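PDB 3RYS: adenosine deaminase 1 from Arthrobacter aurescens, which probably catalyses the zinc-dependent hydrolytic deamination of adenine to hypoxanthine and ammonium, a step of purine salvage and nitrogen catabolism. Local coordinates for residues A[17-21]-A[276-282]; A[142-146]-A[174-178]; A[200-206]-A[223-227]. One frame throughout, in Å; residues are numbered along the deposited sequence.

Contact 1: A[17-21]-A[276-282]; sequences ELHLH and CVNSDDP. With ZN (zinc ion), chain C; ADE (adenine), chain D.
Three of the four protein ligands of the zinc site at the C-terminal mouth of the TIM barrel come together here, where the His-X-His motif after strand 15-17 meets the Asp-Asp pair after strand 275-277. His-19 NE2 and His-21 NE2 each bind the zinc ion at 2.3 Å, and Asp-280 OD2 joins them; His-199 completes the protein ligands. The carboxylate of Asp-280 lies beside both histidines, its plane turned 76° from the His-19 ring. Its other oxygen, OD1, faces the adenine amino group and is hydrogen-bonded to Ser-250, while His-19 ND1 is fixed from behind by Thr-245. A backbone bridge sets the ligands in place: His-21 N donates to Asp-280 O at 2.8 Å, almost straight, and Asp-280 N returns a weak bond to His-19 O. Further back, Glu-17 reaches across with CG anti to its backbone N (chi1 -166°), and its OE2 takes the backbone N-H of Ser-279 at 2.8 Å. Asp-281 passes His-21 at a slant, its carboxylate 13° from the ring plane, and its OD2 stands 2.8 Å from adenine N7, the atom that lies over one face of the His-21 ring.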
loop_
_atom_site.group_PDB
_atom_site.type_symbol
_atom_site.label_atom_id
_atom_site.label_comp_id
_atom_site.label_asym_id
_atom_site.label_seq_id
_atom_site.Cartn_x
_atom_site.Cartn_y
_atom_site.Cartn_z
ATOM N N GLU A 17 -6.488 5.728 -0.759
ATOM C CA GLU A 17 -5.227 4.999 -0.862
ATOM C C GLU A 17 -5.457 3.501 -0.626
ATOM O O GLU A 17 -5.869 3.085 0.459
ATOM C CB GLU A 17 -4.168 5.563 0.092
ATOM C CG GLU A 17 -2.754 5.079 -0.212
ATOM C CD GLU A 17 -1.669 5.955 0.408
ATOM O OE1 GLU A 17 -1.942 6.625 1.424
ATOM O OE2 GLU A 17 -0.540 5.973 -0.129
ATOM N N LEU A 18 -5.202 2.705 -1.661
ATOM C CA LEU A 18 -5.483 1.277 -1.628
ATOM C C LEU A 18 -4.217 0.442 -1.453
ATOM O O LEU A 18 -4.282 -0.745 -1.129
ATOM C CB LEU A 18 -6.196 0.854 -2.914
ATOM C CG LEU A 18 -7.477 1.602 -3.279
ATOM C CD1 LEU A 18 -8.068 1.038 -4.565
ATOM C CD2 LEU A 18 -8.482 1.534 -2.142
ATOM N N HIS A 19 -3.070 1.069 -1.683
ATOM C CA HIS A 19 -1.784 0.388 -1.601
ATOM C C HIS A 19 -0.880 1.130 -0.620
ATOM O O HIS A 19 -0.255 2.135 -0.973
ATOM C CB HIS A 19 -1.133 0.330 -2.987
ATOM C CG HIS A 19 0.125 -0.480 -3.039
ATOM N ND1 HIS A 19 0.529 -1.154 -4.172
ATOM C CD2 HIS A 19 1.067 -0.728 -2.099
ATOM C CE1 HIS A 19 1.669 -1.775 -3.932
ATOM N NE2 HIS A 19 2.014 -1.536 -2.679
ATOM N N LEU A 20 -0.821 0.640 0.613
ATOM C CA LEU A 20 -0.041 1.297 1.652
ATOM C C LEU A 20 0.280 0.378 2.819
ATOM O O LEU A 20 -0.617 -0.199 3.433
ATOM C CB LEU A 20 -0.767 2.531 2.174
ATOM C CG LEU A 20 -0.039 3.142 3.369
ATOM C CD1 LEU A 20 0.192 4.620 3.138
ATOM C CD2 LEU A 20 -0.767 2.878 4.690
ATOM N N HIS A 21 1.568 0.263 3.127
ATOM C CA HIS A 21 2.029 -0.553 4.239
ATOM C C HIS A 21 2.216 0.306 5.482
ATOM O O HIS A 21 2.969 1.277 5.467
ATOM C CB HIS A 21 3.340 -1.231 3.871
ATOM C CG HIS A 21 3.278 -1.990 2.587
ATOM N ND1 HIS A 21 3.087 -3.354 2.537
ATOM C CD2 HIS A 21 3.375 -1.577 1.302
ATOM C CE1 HIS A 21 3.075 -3.749 1.277
ATOM N NE2 HIS A 21 3.244 -2.690 0.508
ATOM N N CYS A 276 -4.457 3.548 -10.312
ATOM C CA CYS A 276 -4.561 4.614 -9.327
ATOM C C CYS A 276 -3.203 4.865 -8.679
ATOM O O CYS A 276 -2.283 4.056 -8.810
ATOM C CB CYS A 276 -5.619 4.288 -8.270
ATOM S SG CYS A 276 -5.260 2.843 -7.241
ATOM N N VAL A 277 -3.089 5.992 -7.984
ATOM C CA VAL A 277 -1.825 6.448 -7.415
ATOM C C VAL A 277 -1.753 6.171 -5.916
ATOM O O VAL A 277 -2.683 6.487 -5.172
ATOM C CB VAL A 277 -1.631 7.957 -7.670
ATOM C CG1 VAL A 277 -0.352 8.455 -7.029
ATOM C CG2 VAL A 277 -1.626 8.237 -9.164
ATOM N N ASN A 278 -0.642 5.581 -5.482
ATOM C CA ASN A 278 -0.448 5.201 -4.087
ATOM C C ASN A 278 0.975 5.515 -3.621
ATOM O O ASN A 278 1.895 5.595 -4.437
ATOM C CB ASN A 278 -0.739 3.710 -3.898
ATOM C CG ASN A 278 -2.108 3.310 -4.425
ATOM O OD1 ASN A 278 -2.306 3.141 -5.631
ATOM N ND2 ASN A 278 -3.059 3.143 -3.514
ATOM N N SER A 279 1.162 5.694 -2.316
ATOM C CA SER A 279 2.487 6.051 -1.804
ATOM C C SER A 279 3.263 4.833 -1.298
ATOM O O SER A 279 4.482 4.901 -1.109
ATOM C CB SER A 279 2.399 7.149 -0.733
ATOM O OG SER A 279 1.726 6.702 0.428
ATOM N N ASP A 280 2.547 3.728 -1.083
ATOM C CA ASP A 280 3.157 2.432 -0.779
ATOM C C ASP A 280 3.858 2.391 0.583
ATOM O O ASP A 280 3.303 1.879 1.555
ATOM C CB ASP A 280 4.122 2.019 -1.902
ATOM C CG ASP A 280 4.565 0.573 -1.791
ATOM O OD1 ASP A 280 5.586 0.212 -2.410
ATOM O OD2 ASP A 280 3.894 -0.202 -1.081
ATOM N N ASP A 281 5.078 2.917 0.638
ATOM C CA ASP A 281 5.837 3.022 1.883
ATOM C C ASP A 281 6.326 4.472 2.044
ATOM O O ASP A 281 7.483 4.786 1.758
ATOM C CB ASP A 281 7.018 2.044 1.871
ATOM C CG ASP A 281 6.588 0.595 1.624
ATOM O OD1 ASP A 281 6.202 -0.073 2.604
ATOM O OD2 ASP A 281 6.654 0.110 0.468
ATOM N N PRO A 282 5.432 5.359 2.510
ATOM C CA PRO A 282 5.577 6.823 2.502
ATOM C C PRO A 282 6.813 7.368 3.222
ATOM O O PRO A 282 7.370 8.372 2.784
ATOM C CB PRO A 282 4.322 7.306 3.235
ATOM C CG PRO A 282 3.378 6.177 3.190
ATOM C CD PRO A 282 4.196 4.939 3.187
HETATM ZN ZN ZN C . 3.921 -2.406 -1.713
HETATM N N9 ADE D . 6.765 -4.754 1.446
HETATM C C8 ADE D . 6.460 -3.450 1.737
HETATM N N7 ADE D . 6.327 -2.677 0.680
HETATM C C5 ADE D . 6.567 -3.540 -0.381
HETATM C C6 ADE D . 6.581 -3.342 -1.779
HETATM N N6 ADE D . 6.340 -2.157 -2.351
HETATM N N1 ADE D . 6.854 -4.411 -2.561
HETATM C C2 ADE D . 7.096 -5.594 -1.977
HETATM N N3 ADE D . 7.110 -5.905 -0.678
HETATM C C4 ADE D . 6.837 -4.823 0.072
HETATM O O HOH W 1 -0.297 8.954 1.498
#

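Contact 2: A[142-146]-A[174-178]; sequences FLRDM and EVGNP
Arg-144 holds the backbone of Asn-177 side-on, joining the loops that follow neighbouring parallel strands 135-143 and 167-171 of the TIM barrel. NE donates to Asn-177 O at 2.9 Å and NH2 to the same oxygen at 2.8 Å, both bonds bent to 133°, with the oxygen tilted a little from the guanidinium plane. One carbonyl is thus gripped by two N-H groups. The arginine's CG sits between the backbone N and the carbonyl carbon (chi1 65°), and a bend at chi3 swings the head round to Asn-177 O. Over one face of the guanidinium lies the chain of Glu-174, with CG 3.5 Å from Arg-144 NH1. The two side chains run alongside each other in the same direction; the opposite charges probably attract only loosely, since no N-H points at the carboxylate. Glu-174 instead spends its oxygens on the backbone N-H groups of Gly-201 and Gly-204, while Arg-144 NH1 reaches His-199 O, the carbonyl of a zinc ligand. Replacing Arg-144 by an alanine is likely to leave Asn-177 O and His-199 O without these donors and the aliphatic chain of Glu-174 without its flat neighbour, freeing the loop to shift. In the next shell, each segment is folded by its own beta turn. The type I turn of 143-146 is closed by Met-146 N on Leu-143 O, and the type II turn of 174-177 by Asn-177 N on Glu-174 O at 2.8 Å. Gly-176 takes the positive phi of that second turn. Asn-177 ND2 is bonded to Ala-173 O, and its amide packs against the first loop, ND2 lying 3.7 Å from Asp-145 CB.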
loop_
_atom_site.group_PDB
_atom_site.type_symbol
_atom_site.label_atom_id
_atom_site.label_comp_id
_atom_site.label_asym_id
_atom_site.label_seq_id
_atom_site.Cartn_x
_atom_site.Cartn_y
_atom_site.Cartn_z
ATOM N N PHE A 142 0.917 -11.141 3.692
ATOM C CA PHE A 142 1.788 -12.259 4.026
ATOM C C PHE A 142 3.132 -12.179 3.308
ATOM O O PHE A 142 3.207 -11.761 2.159
ATOM C CB PHE A 142 1.064 -13.578 3.748
ATOM C CG PHE A 142 -0.143 -13.792 4.627
ATOM C CD1 PHE A 142 -0.045 -14.531 5.796
ATOM C CD2 PHE A 142 -1.368 -13.229 4.299
ATOM C CE1 PHE A 142 -1.149 -14.717 6.613
ATOM C CE2 PHE A 142 -2.474 -13.412 5.118
ATOM C CZ PHE A 142 -2.361 -14.156 6.275
ATOM N N LEU A 143 4.197 -12.563 4.003
ATOM C CA LEU A 143 5.547 -12.476 3.451
ATOM C C LEU A 143 5.825 -13.632 2.500
ATOM O O LEU A 143 6.010 -14.771 2.928
ATOM C CB LEU A 143 6.579 -12.457 4.578
ATOM C CG LEU A 143 6.270 -11.438 5.680
ATOM C CD1 LEU A 143 7.333 -11.467 6.773
ATOM C CD2 LEU A 143 6.131 -10.038 5.097
ATOM N N ARG A 144 5.867 -13.331 1.210
ATOM C CA ARG A 144 5.967 -14.366 0.187
ATOM C C ARG A 144 7.270 -15.158 0.249
ATOM O O ARG A 144 7.365 -16.234 -0.337
ATOM C CB ARG A 144 5.778 -13.763 -1.206
ATOM C CG ARG A 144 6.867 -12.788 -1.620
ATOM C CD ARG A 144 6.408 -11.948 -2.792
ATOM N NE ARG A 144 5.764 -12.771 -3.811
ATOM C CZ ARG A 144 4.974 -12.296 -4.768
ATOM N NH1 ARG A 144 4.722 -10.996 -4.838
ATOM N NH2 ARG A 144 4.427 -13.120 -5.650
ATOM N N ASP A 145 8.270 -14.633 0.954
ATOM C CA ASP A 145 9.542 -15.349 1.111
ATOM C C ASP A 145 9.603 -16.154 2.407
ATOM O O ASP A 145 10.676 -16.519 2.878
ATOM C CB ASP A 145 10.750 -14.409 0.993
ATOM C CG ASP A 145 10.615 -13.160 1.849
ATOM O OD1 ASP A 145 9.690 -13.089 2.688
ATOM O OD2 ASP A 145 11.446 -12.243 1.681
ATOM N N MET A 146 8.438 -16.410 2.985
ATOM C CA MET A 146 8.308 -17.394 4.046
ATOM C C MET A 146 7.354 -18.465 3.546
ATOM O O MET A 146 6.694 -18.282 2.521
ATOM C CB MET A 146 7.775 -16.766 5.329
ATOM C CG MET A 146 8.735 -15.803 5.998
ATOM S SD MET A 146 8.183 -15.410 7.668
ATOM C CE MET A 146 9.289 -14.067 8.077
ATOM N N GLU A 174 9.592 -10.445 -4.261
ATOM C CA GLU A 174 8.762 -11.050 -5.302
ATOM C C GLU A 174 9.475 -12.102 -6.153
ATOM O O GLU A 174 9.003 -13.232 -6.282
ATOM C CB GLU A 174 8.156 -9.979 -6.211
ATOM C CG GLU A 174 7.235 -10.567 -7.275
ATOM C CD GLU A 174 6.552 -9.511 -8.124
ATOM O OE1 GLU A 174 6.951 -8.329 -8.052
ATOM O OE2 GLU A 174 5.616 -9.866 -8.871
ATOM N N VAL A 175 10.604 -11.724 -6.743
ATOM C CA VAL A 175 11.303 -12.603 -7.671
ATOM C C VAL A 175 11.648 -13.951 -7.040
ATOM O O VAL A 175 12.239 -14.016 -5.961
ATOM C CB VAL A 175 12.575 -11.935 -8.232
ATOM C CG1 VAL A 175 13.431 -12.952 -8.969
ATOM C CG2 VAL A 175 12.202 -10.776 -9.152
ATOM N N GLY A 176 11.265 -15.026 -7.721
ATOM C CA GLY A 176 11.508 -16.368 -7.224
ATOM C C GLY A 176 10.465 -16.836 -6.222
ATOM O O GLY A 176 10.562 -17.941 -5.684
ATOM N N ASN A 177 9.470 -15.992 -5.969
ATOM C CA ASN A 177 8.392 -16.324 -5.048
ATOM C C ASN A 177 7.018 -16.108 -5.684
ATOM O O ASN A 177 6.283 -15.197 -5.301
ATOM C CB ASN A 177 8.518 -15.501 -3.767
ATOM C CG ASN A 177 9.759 -15.858 -2.961
ATOM O OD1 ASN A 177 9.951 -17.011 -2.565
ATOM N ND2 ASN A 177 10.603 -14.863 -2.703
ATOM N N PRO A 178 6.662 -16.967 -6.651
ATOM C CA PRO A 178 5.464 -16.806 -7.481
ATOM C C PRO A 178 4.189 -16.838 -6.653
ATOM O O PRO A 178 4.158 -17.468 -5.591
ATOM C CB PRO A 178 5.499 -18.034 -8.405
ATOM C CG PRO A 178 6.855 -18.614 -8.263
ATOM C CD PRO A 178 7.323 -18.259 -6.893
#

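Contact 3: A[200-206]-A[223-227]; sequences AGEEGPA and HGIRC. With ADE (adenine), chain D.
A glutamate carboxylate stacked on a histidine ring is the striking feature: Glu-202 lies over one face of His-223, the two planes 28° apart. Glu-202 CG sits 3.7 Å from the centroid of the His-223 ring in a CH-pi contact, and the carboxylate carbon CD is offset toward the rim. With CG anti to the backbone N (chi1 -170°) and the chain extended, Glu-202 carries OE1 past the ring to within 2.7 Å of adenine N1. His-223 meets the same ligand with its edge, NE2 being 3.0 Å from adenine N6. Behind the pocket the loops after strands 195-200 and 220-221 of the barrel are laced together. Arg-226 N donates to Gly-201 O at 2.9 Å, and Gly-224 N gives a weak bond to Ala-200 O. Gly-201 and Gly-224 both have positive phi. Arg-226 then bends back so that NH1 meets Glu-203 O at 2.6 Å, while Pro-205 CA sits over the centre of the guanidinium and Glu-229 pairs with NH2. The arrangement places Glu-202, the predicted proton donor, at N1 and His-223 at the amino group, consistent with protonation of N1 as hydroxide adds to C6, ahead of loss of the amino group.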
loop_
_atom_site.group_PDB
_atom_site.type_symbol
_atom_site.label_atom_id
_atom_site.label_comp_id
_atom_site.label_asym_id
_atom_site.label_seq_id
_atom_site.Cartn_x
_atom_site.Cartn_y
_atom_site.Cartn_z
ATOM N N ALA A 200 2.216 -7.836 -7.568
ATOM C CA ALA A 200 2.596 -8.516 -8.802
ATOM C C ALA A 200 3.104 -7.535 -9.853
ATOM O O ALA A 200 2.516 -6.476 -10.070
ATOM C CB ALA A 200 1.423 -9.328 -9.349
ATOM N N GLY A 201 4.204 -7.891 -10.505
ATOM C CA GLY A 201 4.717 -7.094 -11.600
ATOM C C GLY A 201 5.533 -5.895 -11.157
ATOM O O GLY A 201 5.725 -4.949 -11.920
ATOM N N GLU A 202 6.010 -5.928 -9.919
ATOM C CA GLU A 202 6.904 -4.889 -9.433
ATOM C C GLU A 202 8.302 -5.184 -9.955
ATOM O O GLU A 202 8.835 -4.451 -10.790
ATOM C CB GLU A 202 6.903 -4.853 -7.909
ATOM C CG GLU A 202 7.617 -3.661 -7.319
ATOM C CD GLU A 202 7.565 -3.660 -5.813
ATOM O OE1 GLU A 202 6.976 -4.603 -5.248
ATOM O OE2 GLU A 202 8.103 -2.723 -5.191
ATOM N N GLU A 203 8.887 -6.266 -9.454
ATOM C CA GLU A 203 10.145 -6.782 -9.976
ATOM C C GLU A 203 9.884 -8.131 -10.635
ATOM O O GLU A 203 10.689 -8.611 -11.431
ATOM C CB GLU A 203 11.188 -6.917 -8.861
ATOM C CG GLU A 203 11.801 -5.594 -8.424
ATOM C CD GLU A 203 12.981 -5.768 -7.485
ATOM O OE1 GLU A 203 13.173 -6.887 -6.966
ATOM O OE2 GLU A 203 13.720 -4.784 -7.262
ATOM N N GLY A 204 8.750 -8.737 -10.288
ATOM C CA GLY A 204 8.308 -9.969 -10.916
ATOM C C GLY A 204 7.745 -9.713 -12.304
ATOM O O GLY A 204 7.276 -8.610 -12.595
ATOM N N PRO A 205 7.788 -10.736 -13.171
ATOM C CA PRO A 205 7.398 -10.620 -14.579
ATOM C C PRO A 205 5.889 -10.559 -14.750
ATOM O O PRO A 205 5.144 -10.907 -13.832
ATOM C CB PRO A 205 7.916 -11.924 -15.203
ATOM C CG PRO A 205 8.678 -12.629 -14.133
ATOM C CD PRO A 205 8.185 -12.105 -12.827
ATOM N N ALA A 206 5.451 -10.131 -15.929
ATOM C CA ALA A 206 4.035 -10.080 -16.256
ATOM C C ALA A 206 3.344 -11.427 -15.998
ATOM O O ALA A 206 2.139 -11.473 -15.752
ATOM C CB ALA A 206 3.848 -9.646 -17.697
ATOM N N HIS A 223 1.028 -2.701 -7.680
ATOM C CA HIS A 223 2.081 -2.323 -8.623
ATOM C C HIS A 223 1.661 -2.644 -10.066
ATOM O O HIS A 223 1.019 -1.827 -10.726
ATOM C CB HIS A 223 3.427 -2.970 -8.270
ATOM C CG HIS A 223 4.057 -2.416 -7.029
ATOM N ND1 HIS A 223 4.449 -1.099 -6.918
ATOM C CD2 HIS A 223 4.371 -3.001 -5.847
ATOM C CE1 HIS A 223 4.966 -0.893 -5.719
ATOM N NE2 HIS A 223 4.936 -2.032 -5.052
ATOM N N GLY A 224 2.025 -3.827 -10.548
ATOM C CA GLY A 224 1.588 -4.288 -11.854
ATOM C C GLY A 224 2.236 -3.616 -13.054
ATOM O O GLY A 224 1.823 -3.844 -14.188
ATOM N N ILE A 225 3.259 -2.800 -12.823
ATOM C CA ILE A 225 3.857 -2.036 -13.913
ATOM C C ILE A 225 4.553 -2.898 -14.972
ATOM O O ILE A 225 4.696 -2.478 -16.125
ATOM C CB ILE A 225 4.844 -0.973 -13.402
ATOM C CG1 ILE A 225 5.980 -1.634 -12.621
ATOM C CG2 ILE A 225 4.119 0.068 -12.554
ATOM C CD1 ILE A 225 7.203 -0.745 -12.464
ATOM N N ARG A 226 4.987 -4.096 -14.592
ATOM C CA ARG A 226 5.678 -4.962 -15.545
ATOM C C ARG A 226 4.718 -5.662 -16.505
ATOM O O ARG A 226 5.140 -6.416 -17.382
ATOM C CB ARG A 226 6.588 -5.966 -14.839
ATOM C CG ARG A 226 7.873 -5.344 -14.316
ATOM C CD ARG A 226 8.908 -6.401 -14.002
ATOM N NE ARG A 226 9.308 -7.131 -15.201
ATOM C CZ ARG A 226 10.006 -8.263 -15.191
ATOM N NH1 ARG A 226 10.378 -8.803 -14.038
ATOM N NH2 ARG A 226 10.324 -8.861 -16.334
ATOM N N CYS A 227 3.426 -5.394 -16.350
ATOM C CA CYS A 227 2.432 -5.937 -17.261
ATOM C C CYS A 227 2.651 -5.372 -18.658
ATOM O O CYS A 227 2.257 -5.976 -19.653
ATOM C CB CYS A 227 1.023 -5.585 -16.788
ATOM S SG CYS A 227 0.594 -3.851 -17.042
HETATM N N9 ADE D . 6.765 -4.754 1.446
HETATM C C8 ADE D . 6.460 -3.450 1.737
HETATM N N7 ADE D . 6.327 -2.677 0.680
HETATM C C5 ADE D . 6.567 -3.540 -0.381
HETATM C C6 ADE D . 6.581 -3.342 -1.779
HETATM N N6 ADE D . 6.340 -2.157 -2.351
HETATM N N1 ADE D . 6.854 -4.411 -2.561
HETATM C C2 ADE D . 7.096 -5.594 -1.977
HETATM N N3 ADE D . 7.110 -5.905 -0.678
HETATM C C4 ADE D . 6.837 -4.823 0.072
#

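From the N terminus, the chain leaves strand 15-17 through residues 17-21 and meets them again at 276-282, so contact 1 closes a long loop and joins the first barrel strand to the last. The other two contacts fall within that span, one after the other and without crossing. Contact 2 ties the ends of strands 135-143 and 167-171, and contact 3 those of strands 195-200 and 220-221. Glu-174 links contacts 2 and 3 through Gly-201 and Gly-204, whereas contacts 1 and 3 meet where His-223 touches His-19 and Asp-280, both contacts reaching adenine. Contact 2 stays about 8 Å from contact 1 at the nearest atoms.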